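Local coordinates for protein putative cytochrome P450 120 (Synechocystis sp., PDB 2VE3) that probably acts as a heme-dependent monooxygenase of the cytochrome P450 family and holds retinoic acid in its ligand pocket, at residues 133-136 / 142-145; 198-203 / 244-249; 348-353 / 381-386. All coordinates share one frame; numbering follows the deposited sequence.

Contact 1. Residues 133-136 / 142-145; sequences EQWG and IWYP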
loop_
_atom_site.group_PDB
_atom_site.type_symbol
_atom_site.label_atom_id
_atom_site.label_comp_id
_atom_site.label_asym_id
_atom_site.label_seq_id
_atom_site.Cartn_x
_atom_site.Cartn_y
_atom_site.Cartn_z
ATOM N N GLU A 133 13.342 18.475 -10.178
ATOM C CA GLU A 133 14.440 19.320 -10.634
ATOM C C GLU A 133 15.717 18.510 -10.889
ATOM O O GLU A 133 16.329 18.636 -11.953
ATOM C CB GLU A 133 14.684 20.459 -9.633
ATOM C CG GLU A 133 16.028 21.179 -9.821
ATOM C CD GLU A 133 16.001 22.623 -9.363
ATOM O OE1 GLU A 133 15.130 23.386 -9.842
ATOM O OE2 GLU A 133 16.860 22.999 -8.541
ATOM N N GLN A 134 16.106 17.682 -9.920
ATOM C CA GLN A 134 17.235 16.771 -10.087
ATOM C C GLN A 134 17.047 15.845 -11.297
ATOM O O GLN A 134 17.940 15.745 -12.143
ATOM C CB GLN A 134 17.485 15.953 -8.811
ATOM C CG GLN A 134 18.767 15.098 -8.870
ATOM C CD GLN A 134 18.650 13.758 -8.126
ATOM O OE1 GLN A 134 17.613 13.448 -7.528
ATOM N NE2 GLN A 134 19.721 12.959 -8.167
ATOM N N TRP A 135 15.886 15.189 -11.389
ATOM C CA TRP A 135 15.613 14.244 -12.488
ATOM C C TRP A 135 15.545 14.915 -13.862
ATOM O O TRP A 135 15.975 14.337 -14.863
ATOM C CB TRP A 135 14.338 13.432 -12.240
ATOM C CG TRP A 135 14.324 12.670 -10.946
ATOM C CD1 TRP A 135 15.393 12.090 -10.313
ATOM C CD2 TRP A 135 13.179 12.397 -10.133
ATOM N NE1 TRP A 135 14.978 11.478 -9.152
ATOM C CE2 TRP A 135 13.625 11.656 -9.014
ATOM C CE3 TRP A 135 11.815 12.708 -10.240
ATOM C CZ2 TRP A 135 12.751 11.215 -8.010
ATOM C CZ3 TRP A 135 10.951 12.276 -9.238
ATOM C CH2 TRP A 135 11.427 11.539 -8.137
ATOM N N GLY A 136 15.001 16.123 -13.895
ATOM C CA GLY A 136 14.955 16.926 -15.114
ATOM C C GLY A 136 16.312 17.354 -15.666
ATOM O O GLY A 136 16.433 17.597 -16.870
ATOM N N ILE A 142 16.969 6.140 -14.102
ATOM C CA ILE A 142 16.496 4.827 -13.633
ATOM C C ILE A 142 15.501 5.102 -12.495
ATOM O O ILE A 142 15.908 5.255 -11.336
ATOM C CB ILE A 142 17.671 3.921 -13.167
ATOM C CG1 ILE A 142 18.694 3.767 -14.301
ATOM C CG2 ILE A 142 17.160 2.562 -12.663
ATOM C CD1 ILE A 142 19.940 2.923 -13.933
ATOM N N TRP A 143 14.207 5.185 -12.834
ATOM C CA TRP A 143 13.237 5.863 -11.960
ATOM C C TRP A 143 12.843 5.131 -10.691
ATOM O O TRP A 143 12.701 5.759 -9.646
ATOM C CB TRP A 143 11.945 6.234 -12.697
ATOM C CG TRP A 143 11.425 7.591 -12.360
ATOM C CD1 TRP A 143 11.774 8.364 -11.293
ATOM C CD2 TRP A 143 10.449 8.340 -13.101
ATOM N NE1 TRP A 143 11.089 9.563 -11.328
ATOM C CE2 TRP A 143 10.272 9.572 -12.431
ATOM C CE3 TRP A 143 9.714 8.092 -14.277
ATOM C CZ2 TRP A 143 9.389 10.557 -12.895
ATOM C CZ3 TRP A 143 8.846 9.082 -14.745
ATOM C CH2 TRP A 143 8.692 10.294 -14.053
ATOM N N TYR A 144 12.633 3.824 -10.770
ATOM C CA TYR A 144 12.070 3.133 -9.625
ATOM C C TYR A 144 12.832 3.414 -8.289
ATOM O O TYR A 144 12.205 3.833 -7.324
ATOM C CB TYR A 144 11.813 1.642 -9.913
ATOM C CG TYR A 144 11.220 0.927 -8.719
ATOM C CD1 TYR A 144 9.867 1.093 -8.376
ATOM C CD2 TYR A 144 12.016 0.109 -7.911
ATOM C CE1 TYR A 144 9.323 0.470 -7.262
ATOM C CE2 TYR A 144 11.478 -0.538 -6.800
ATOM C CZ TYR A 144 10.134 -0.346 -6.478
ATOM O OH TYR A 144 9.619 -0.981 -5.381
ATOM N N PRO A 145 14.179 3.231 -8.252
ATOM C CA PRO A 145 14.980 3.490 -7.038
ATOM C C PRO A 145 14.934 4.939 -6.570
ATOM O O PRO A 145 15.034 5.207 -5.368
ATOM C CB PRO A 145 16.414 3.157 -7.483
ATOM C CG PRO A 145 16.263 2.292 -8.666
ATOM C CD PRO A 145 15.030 2.753 -9.357
#
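W135 and W143 meet in a T-shaped pair across the short link, containing strand 140-142, between helix 121-137 and helix 143-159, an instructive case of one indole's edge finding another's face. Along 133-136 it is W135 that carries the contact. Its CG stands beside the backbone N (chi1 -56°), which carries the ring off its helix toward the start of the next. W143 answers with the pyrrole edge of its indole: NE1 sits 3.3 Å above the plane of the W135 ring, somewhat toward the rim, and lies 3.4 Å from both CE3 and CZ3 of W135. The six-membered ring of W135 and the five-membered ring of W143 have centroids 4.6 Å apart and planes at 79°, nearly perpendicular. With that edge foremost, the N-H of W143 is directed into the face of W135, where its partial positive charge probably meets the pi cloud. An unusual chi1 of -138° swings the end of W143 nearer to W135 than its CB direction alone would suggest. W135 spends its own NE1 differently, on a hydrogen bond to Q146 OE1 one turn into the second helix, which further fixes the rotation of its ring. L440 of strand 437-442 touches both tryptophans, and W414 adds another edge-to-face partner to W143. The pair thus sits where helices D and E of the P450 fold, two members of its D-E-I-L four-helix core, meet the C-terminal strand.

Contact 2. Residues 198-203 / 244-249; sequences RARALL and LKDQIL
R200 reaches D246 in a salt bridge whose two bonds converge on a single oxygen. The guanidinium comes end-on: NH2 of R200 lies 3.0 Å from D246 OD1 and supplies the straighter bond (151°), using the syn lone pair of that oxygen, whereas NH1 of R200, 3.3 Å from the same OD1, arrives from above the carboxylate plane at a more bent 138°. OD1 is close to the guanidinium plane for both bonds, yet the two flat groups are turned 54° against each other, so this is not the coplanar two-oxygen pairing. The other oxygen, OD2, is taken by the backbone N of N91, and NH1 of R200 also makes a weak hydrogen bond to L87 O. Helix 82-88 and the loop behind it are thereby drawn into the polar network.

The arginine gets there with its chain extended from CG to NE, spanning two helix segments whose axes come no closer than 11.7 Å. Next to the salt bridge, CD2 of L249 presses against NH1 of R200 at 3.3 Å, a tight approach. The other branch of L249, CD1, meets CD1 of L203 at 4.1 Å, the two side chains crossing at about a right angle, and F174 of helix 170-181 touches both leucines. Here the G helix of the P450 fold meets its long central helix. Because D246 is buried, the convergent arginine bonds and the bond from N91 N are likely to favour its ionised form, with L249 packed against the arginine end of the pair.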
loop_
_atom_site.group_PDB
_atom_site.type_symbol
_atom_site.label_atom_id
_atom_site.label_comp_id
_atom_site.label_asym_id
_atom_site.label_seq_id
_atom_site.Cartn_x
_atom_site.Cartn_y
_atom_site.Cartn_z
ATOM N N ARG A 198 17.312 -7.608 11.967
ATOM C CA ARG A 198 18.405 -6.759 12.418
ATOM C C ARG A 198 18.127 -5.310 12.026
ATOM O O ARG A 198 18.380 -4.382 12.803
ATOM C CB ARG A 198 19.744 -7.288 11.837
ATOM C CG ARG A 198 20.944 -6.325 11.916
ATOM C CD ARG A 198 21.666 -6.373 13.270
ATOM N NE ARG A 198 22.706 -5.350 13.361
ATOM C CZ ARG A 198 23.180 -4.853 14.500
ATOM N NH1 ARG A 198 22.722 -5.289 15.663
ATOM N NH2 ARG A 198 24.120 -3.914 14.473
ATOM N N ALA A 199 17.572 -5.130 10.830
ATOM C CA ALA A 199 17.118 -3.817 10.356
ATOM C C ALA A 199 16.090 -3.243 11.331
ATOM O O ALA A 199 16.206 -2.091 11.741
ATOM C CB ALA A 199 16.530 -3.931 8.953
ATOM N N ARG A 200 15.112 -4.062 11.724
ATOM C CA ARG A 200 14.047 -3.630 12.653
ATOM C C ARG A 200 14.634 -3.196 14.000
ATOM O O ARG A 200 14.206 -2.196 14.560
ATOM C CB ARG A 200 12.987 -4.727 12.832
ATOM C CG ARG A 200 12.364 -4.841 14.234
ATOM C CD ARG A 200 11.085 -5.660 14.252
ATOM N NE ARG A 200 10.420 -5.578 15.558
ATOM C CZ ARG A 200 9.387 -4.784 15.840
ATOM N NH1 ARG A 200 8.837 -3.993 14.908
ATOM N NH2 ARG A 200 8.894 -4.787 17.065
ATOM N N ALA A 201 15.606 -3.956 14.504
ATOM C CA ALA A 201 16.256 -3.643 15.785
ATOM C C ALA A 201 16.948 -2.289 15.718
ATOM O O ALA A 201 16.812 -1.457 16.623
ATOM C CB ALA A 201 17.259 -4.733 16.168
ATOM N N LEU A 202 17.687 -2.072 14.636
ATOM C CA LEU A 202 18.395 -0.817 14.420
ATOM C C LEU A 202 17.440 0.358 14.252
ATOM O O LEU A 202 17.705 1.443 14.764
ATOM C CB LEU A 202 19.336 -0.931 13.215
ATOM C CG LEU A 202 20.549 -1.857 13.370
ATOM C CD1 LEU A 202 21.164 -2.175 12.001
ATOM C CD2 LEU A 202 21.601 -1.267 14.298
ATOM N N LEU A 203 16.331 0.140 13.544
ATOM C CA LEU A 203 15.337 1.193 13.344
ATOM C C LEU A 203 14.607 1.561 14.627
ATOM O O LEU A 203 14.372 2.740 14.873
ATOM C CB LEU A 203 14.313 0.813 12.258
ATOM C CG LEU A 203 14.819 0.728 10.813
ATOM C CD1 LEU A 203 13.916 -0.149 9.973
ATOM C CD2 LEU A 203 14.959 2.121 10.214
ATOM N N LEU A 244 4.456 3.042 20.708
ATOM C CA LEU A 244 4.827 4.247 19.951
ATOM C C LEU A 244 5.781 3.937 18.800
ATOM O O LEU A 244 5.610 4.437 17.687
ATOM C CB LEU A 244 5.491 5.269 20.870
ATOM C CG LEU A 244 4.648 6.071 21.873
ATOM C CD1 LEU A 244 5.539 6.871 22.846
ATOM C CD2 LEU A 244 3.703 6.986 21.136
ATOM N N LYS A 245 6.793 3.119 19.082
ATOM C CA LYS A 245 7.779 2.747 18.082
ATOM C C LYS A 245 7.217 1.822 16.992
ATOM O O LYS A 245 7.526 2.002 15.824
ATOM C CB LYS A 245 8.994 2.139 18.759
ATOM C CG LYS A 245 9.568 3.028 19.863
ATOM C CD LYS A 245 10.948 2.602 20.296
ATOM C CE LYS A 245 11.006 1.199 20.821
ATOM N NZ LYS A 245 12.409 0.915 21.230
ATOM N N ASP A 246 6.407 0.838 17.387
ATOM C CA ASP A 246 5.733 -0.063 16.441
ATOM C C ASP A 246 4.750 0.690 15.542
ATOM O O ASP A 246 4.625 0.378 14.356
ATOM C CB ASP A 246 5.002 -1.188 17.179
ATOM C CG ASP A 246 5.885 -2.416 17.425
ATOM O OD1 ASP A 246 7.102 -2.355 17.145
ATOM O OD2 ASP A 246 5.356 -3.453 17.892
ATOM N N GLN A 247 4.061 1.682 16.110
ATOM C CA GLN A 247 3.077 2.470 15.357
ATOM C C GLN A 247 3.708 3.394 14.297
ATOM O O GLN A 247 3.193 3.475 13.185
ATOM C CB GLN A 247 2.116 3.241 16.291
ATOM C CG GLN A 247 1.226 2.363 17.222
ATOM C CD GLN A 247 0.164 1.522 16.497
ATOM O OE1 GLN A 247 0.176 1.375 15.267
ATOM N NE2 GLN A 247 -0.761 0.970 17.264
ATOM N N ILE A 248 4.808 4.087 14.627
ATOM C CA ILE A 248 5.481 4.913 13.619
ATOM C C ILE A 248 6.193 4.072 12.594
ATOM O O ILE A 248 6.235 4.440 11.440
ATOM C CB ILE A 248 6.501 5.975 14.162
ATOM C CG1 ILE A 248 7.161 5.511 15.461
ATOM C CG2 ILE A 248 5.833 7.341 14.244
ATOM C CD1 ILE A 248 8.263 6.458 16.002
ATOM N N LEU A 249 6.772 2.952 13.013
ATOM C CA LEU A 249 7.426 2.071 12.051
ATOM C C LEU A 249 6.418 1.637 10.969
ATOM O O LEU A 249 6.777 1.556 9.800
ATOM C CB LEU A 249 8.041 0.856 12.748
ATOM C CG LEU A 249 8.859 -0.169 11.960
ATOM C CD1 LEU A 249 10.152 0.436 11.443
ATOM C CD2 LEU A 249 9.170 -1.389 12.848
#

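Contact 3. Residues 348-353 / 381-386; sequences QTHADP and HVPFGG. With HEM (protoporphyrin IX containing Fe), chain C.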
loop_
_atom_site.group_PDB
_atom_site.type_symbol
_atom_site.label_atom_id
_atom_site.label_comp_id
_atom_site.label_asym_id
_atom_site.label_seq_id
_atom_site.Cartn_x
_atom_site.Cartn_y
_atom_site.Cartn_z
ATOM N N GLN A 348 -6.760 -10.125 -8.175
ATOM C CA GLN A 348 -7.720 -10.951 -8.920
ATOM C C GLN A 348 -9.058 -10.222 -9.161
ATOM O O GLN A 348 -9.593 -10.250 -10.281
ATOM C CB GLN A 348 -7.943 -12.323 -8.254
ATOM C CG GLN A 348 -6.685 -13.168 -8.100
ATOM C CD GLN A 348 -6.859 -14.420 -7.215
ATOM O OE1 GLN A 348 -5.890 -14.909 -6.640
ATOM N NE2 GLN A 348 -8.085 -14.936 -7.114
ATOM N N THR A 349 -9.584 -9.563 -8.129
ATOM C CA THR A 349 -10.846 -8.823 -8.244
ATOM C C THR A 349 -10.761 -7.773 -9.343
ATOM O O THR A 349 -11.697 -7.613 -10.128
ATOM C CB THR A 349 -11.262 -8.156 -6.912
ATOM O OG1 THR A 349 -11.286 -9.131 -5.867
ATOM C CG2 THR A 349 -12.653 -7.525 -7.017
ATOM N N HIS A 350 -9.624 -7.082 -9.403
ATOM C CA HIS A 350 -9.418 -5.991 -10.358
ATOM C C HIS A 350 -9.119 -6.461 -11.775
ATOM O O HIS A 350 -9.079 -5.654 -12.698
ATOM C CB HIS A 350 -8.312 -5.062 -9.861
ATOM C CG HIS A 350 -8.709 -4.233 -8.676
ATOM N ND1 HIS A 350 -7.923 -3.217 -8.186
ATOM C CD2 HIS A 350 -9.801 -4.279 -7.879
ATOM C CE1 HIS A 350 -8.513 -2.672 -7.138
ATOM N NE2 HIS A 350 -9.651 -3.301 -6.928
ATOM N N ALA A 351 -8.918 -7.764 -11.934
ATOM C CA ALA A 351 -8.725 -8.372 -13.251
ATOM C C ALA A 351 -9.968 -9.127 -13.719
ATOM O O ALA A 351 -9.951 -9.746 -14.783
ATOM C CB ALA A 351 -7.494 -9.307 -13.240
ATOM N N ASP A 352 -11.048 -9.074 -12.941
ATOM C CA ASP A 352 -12.304 -9.730 -13.326
ATOM C C ASP A 352 -12.908 -9.061 -14.559
ATOM O O ASP A 352 -13.171 -7.874 -14.537
ATOM C CB ASP A 352 -13.305 -9.728 -12.169
ATOM C CG ASP A 352 -14.604 -10.440 -12.518
ATOM O OD1 ASP A 352 -14.592 -11.667 -12.777
ATOM O OD2 ASP A 352 -15.650 -9.767 -12.526
ATOM N N PRO A 353 -13.102 -9.826 -15.657
ATOM C CA PRO A 353 -13.633 -9.221 -16.893
ATOM C C PRO A 353 -15.104 -8.814 -16.843
ATOM O O PRO A 353 -15.526 -7.984 -17.643
ATOM C CB PRO A 353 -13.378 -10.290 -17.958
ATOM C CG PRO A 353 -13.295 -11.584 -17.209
ATOM C CD PRO A 353 -12.785 -11.261 -15.826
ATOM N N HIS A 381 -14.084 -2.399 -6.622
ATOM C CA HIS A 381 -12.851 -1.636 -6.656
ATOM C C HIS A 381 -12.421 -1.554 -5.190
ATOM O O HIS A 381 -13.009 -0.827 -4.391
ATOM C CB HIS A 381 -13.142 -0.261 -7.256
ATOM C CG HIS A 381 -11.943 0.623 -7.411
ATOM N ND1 HIS A 381 -10.951 0.388 -8.339
ATOM C CD2 HIS A 381 -11.609 1.780 -6.797
ATOM C CE1 HIS A 381 -10.042 1.339 -8.263
ATOM N NE2 HIS A 381 -10.421 2.200 -7.340
ATOM N N VAL A 382 -11.427 -2.363 -4.830
ATOM C CA VAL A 382 -10.963 -2.461 -3.451
ATOM C C VAL A 382 -9.434 -2.317 -3.267
ATOM O O VAL A 382 -8.815 -3.157 -2.603
ATOM C CB VAL A 382 -11.469 -3.760 -2.775
ATOM C CG1 VAL A 382 -12.991 -3.686 -2.530
ATOM C CG2 VAL A 382 -11.067 -5.023 -3.576
ATOM N N PRO A 383 -8.838 -1.237 -3.810
ATOM C CA PRO A 383 -7.388 -0.991 -3.688
ATOM C C PRO A 383 -6.977 -0.709 -2.220
ATOM O O PRO A 383 -5.837 -0.952 -1.842
ATOM C CB PRO A 383 -7.164 0.249 -4.568
ATOM C CG PRO A 383 -8.515 0.967 -4.543
ATOM C CD PRO A 383 -9.527 -0.140 -4.531
ATOM N N PHE A 384 -7.922 -0.222 -1.410
ATOM C CA PHE A 384 -7.700 0.059 0.017
ATOM C C PHE A 384 -8.409 -0.932 0.941
ATOM O O PHE A 384 -8.519 -0.693 2.151
ATOM C CB PHE A 384 -8.127 1.491 0.360
ATOM C CG PHE A 384 -7.412 2.549 -0.454
ATOM C CD1 PHE A 384 -6.081 2.895 -0.173
ATOM C CD2 PHE A 384 -8.052 3.176 -1.523
ATOM C CE1 PHE A 384 -5.415 3.869 -0.920
ATOM C CE2 PHE A 384 -7.390 4.154 -2.277
ATOM C CZ PHE A 384 -6.076 4.497 -1.973
ATOM N N GLY A 385 -8.882 -2.037 0.382
ATOM C CA GLY A 385 -9.622 -3.029 1.149
ATOM C C GLY A 385 -11.043 -2.573 1.450
ATOM O O GLY A 385 -11.663 -1.832 0.667
ATOM N N GLY A 386 -11.562 -3.017 2.585
ATOM C CA GLY A 386 -12.896 -2.619 3.026
ATOM C C GLY A 386 -13.140 -3.159 4.415
ATOM O O GLY A 386 -12.244 -3.767 5.025
HETATM C CHA HEM C . -4.584 -1.062 5.622
HETATM C CHB HEM C . -3.852 -0.515 0.847
HETATM C CHC HEM C . -1.352 3.575 1.678
HETATM C CHD HEM C . -1.589 2.756 6.425
HETATM C C1A HEM C . -4.635 -1.284 4.252
HETATM C C2A HEM C . -5.309 -2.366 3.556
HETATM C C3A HEM C . -5.114 -2.193 2.234
HETATM C C4A HEM C . -4.292 -1.021 2.057
HETATM C CMA HEM C . -5.622 -3.075 1.079
HETATM C CAA HEM C . -6.153 -3.472 4.233
HETATM C CBA HEM C . -5.344 -4.729 4.540
HETATM C CGA HEM C . -6.232 -5.651 5.349
HETATM O O1A HEM C . -7.280 -6.092 4.791
HETATM O O2A HEM C . -5.896 -5.943 6.534
HETATM C C1B HEM C . -3.150 0.660 0.653
HETATM C C2B HEM C . -2.844 1.287 -0.625
HETATM C C3B HEM C . -2.158 2.425 -0.392
HETATM C C4B HEM C . -2.008 2.542 1.035
HETATM C CMB HEM C . -3.268 0.714 -1.996
HETATM C CAB HEM C . -1.572 3.459 -1.408
HETATM C CBB HEM C . -2.174 3.786 -2.563
HETATM C C1C HEM C . -1.229 3.756 3.035
HETATM C C2C HEM C . -0.622 4.891 3.701
HETATM C C3C HEM C . -0.685 4.672 5.021
HETATM C C4C HEM C . -1.324 3.370 5.220
HETATM C CMC HEM C . -0.050 6.145 2.985
HETATM C CAC HEM C . -0.204 5.618 6.160
HETATM C CBC HEM C . 1.084 5.830 6.455
HETATM C C1D HEM C . -2.334 1.614 6.640
HETATM C C2D HEM C . -2.463 0.965 7.918
HETATM C C3D HEM C . -3.390 -0.232 7.678
HETATM C C4D HEM C . -3.752 -0.167 6.275
HETATM C CMD HEM C . -1.790 1.393 9.248
HETATM C CAD HEM C . -3.871 -1.283 8.705
HETATM C CBD HEM C . -5.330 -0.984 9.041
HETATM C CGD HEM C . -5.849 -1.960 10.069
HETATM O O1D HEM C . -6.942 -1.682 10.624
HETATM O O2D HEM C . -5.196 -3.009 10.352
HETATM N NA HEM C . -4.029 -0.490 3.308
HETATM N NB HEM C . -2.608 1.446 1.646
HETATM N NC HEM C . -1.639 2.837 3.986
HETATM N ND HEM C . -3.114 0.935 5.699
HETATM FE FE HEM C . -3.072 1.375 3.636
#
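With CG of H350 beside its backbone N (chi1 -71°) and the imidazole turned about its second torsion to suit, NE2 of the ring faces the backbone of V382. V382 N donates to H350 NE2 at 2.9 Å and 155°, lying in the ring plane. P383 follows at the same edge, its CD 3.8 Å from H350 CE1. The ring of H381 runs almost parallel to that of H350, planes at 9°, but is slid aside with centroids 5.2 Å apart; P383 CD covers the centre of the H381 ring. H350 belongs to the HxDP sequence that comes just after strand 341-345 of the mixed sheet and the short helix 346-349. Its partner segment contains the start of the heme-binding loop, F384 opening the signature that runs to C391, by similarity the axial ligand of the iron. A phenylalanine in place of H350 would probably leave the buried V382 N without its acceptor and unsettle the start of that loop. Within the type I turn from V382 to G385, the F384 side chain reaches the porphyrin, its CE1 3.6 Å from heme C3B, while F384 pairs through its backbone with C391. G385 has the positive phi that favours glycine and lies against the heme.

From the N terminus, the three contacts follow one another in series; none nests in or crosses another. Contact 1 closes first, over a five-residue link that includes the start of strand 140-142 and joins helix 121-137 to helix 143-159. Contact 2 then closes a 40-residue, helix-rich excursion, bringing helix 192-215 against the early part of helix 241-272. Contact 3 comes last, closing 27 residues without helix or strand between segment 348-353, at helix 346-349, and the start of the heme-binding loop before helix 394-411. Their centres are about 28 to 31 Å apart, with nearest atoms about 16 Å apart in each pair. Contacts 2 and 3 lie on opposite sides of the chain's centre, and contact 3 alone touches the heme.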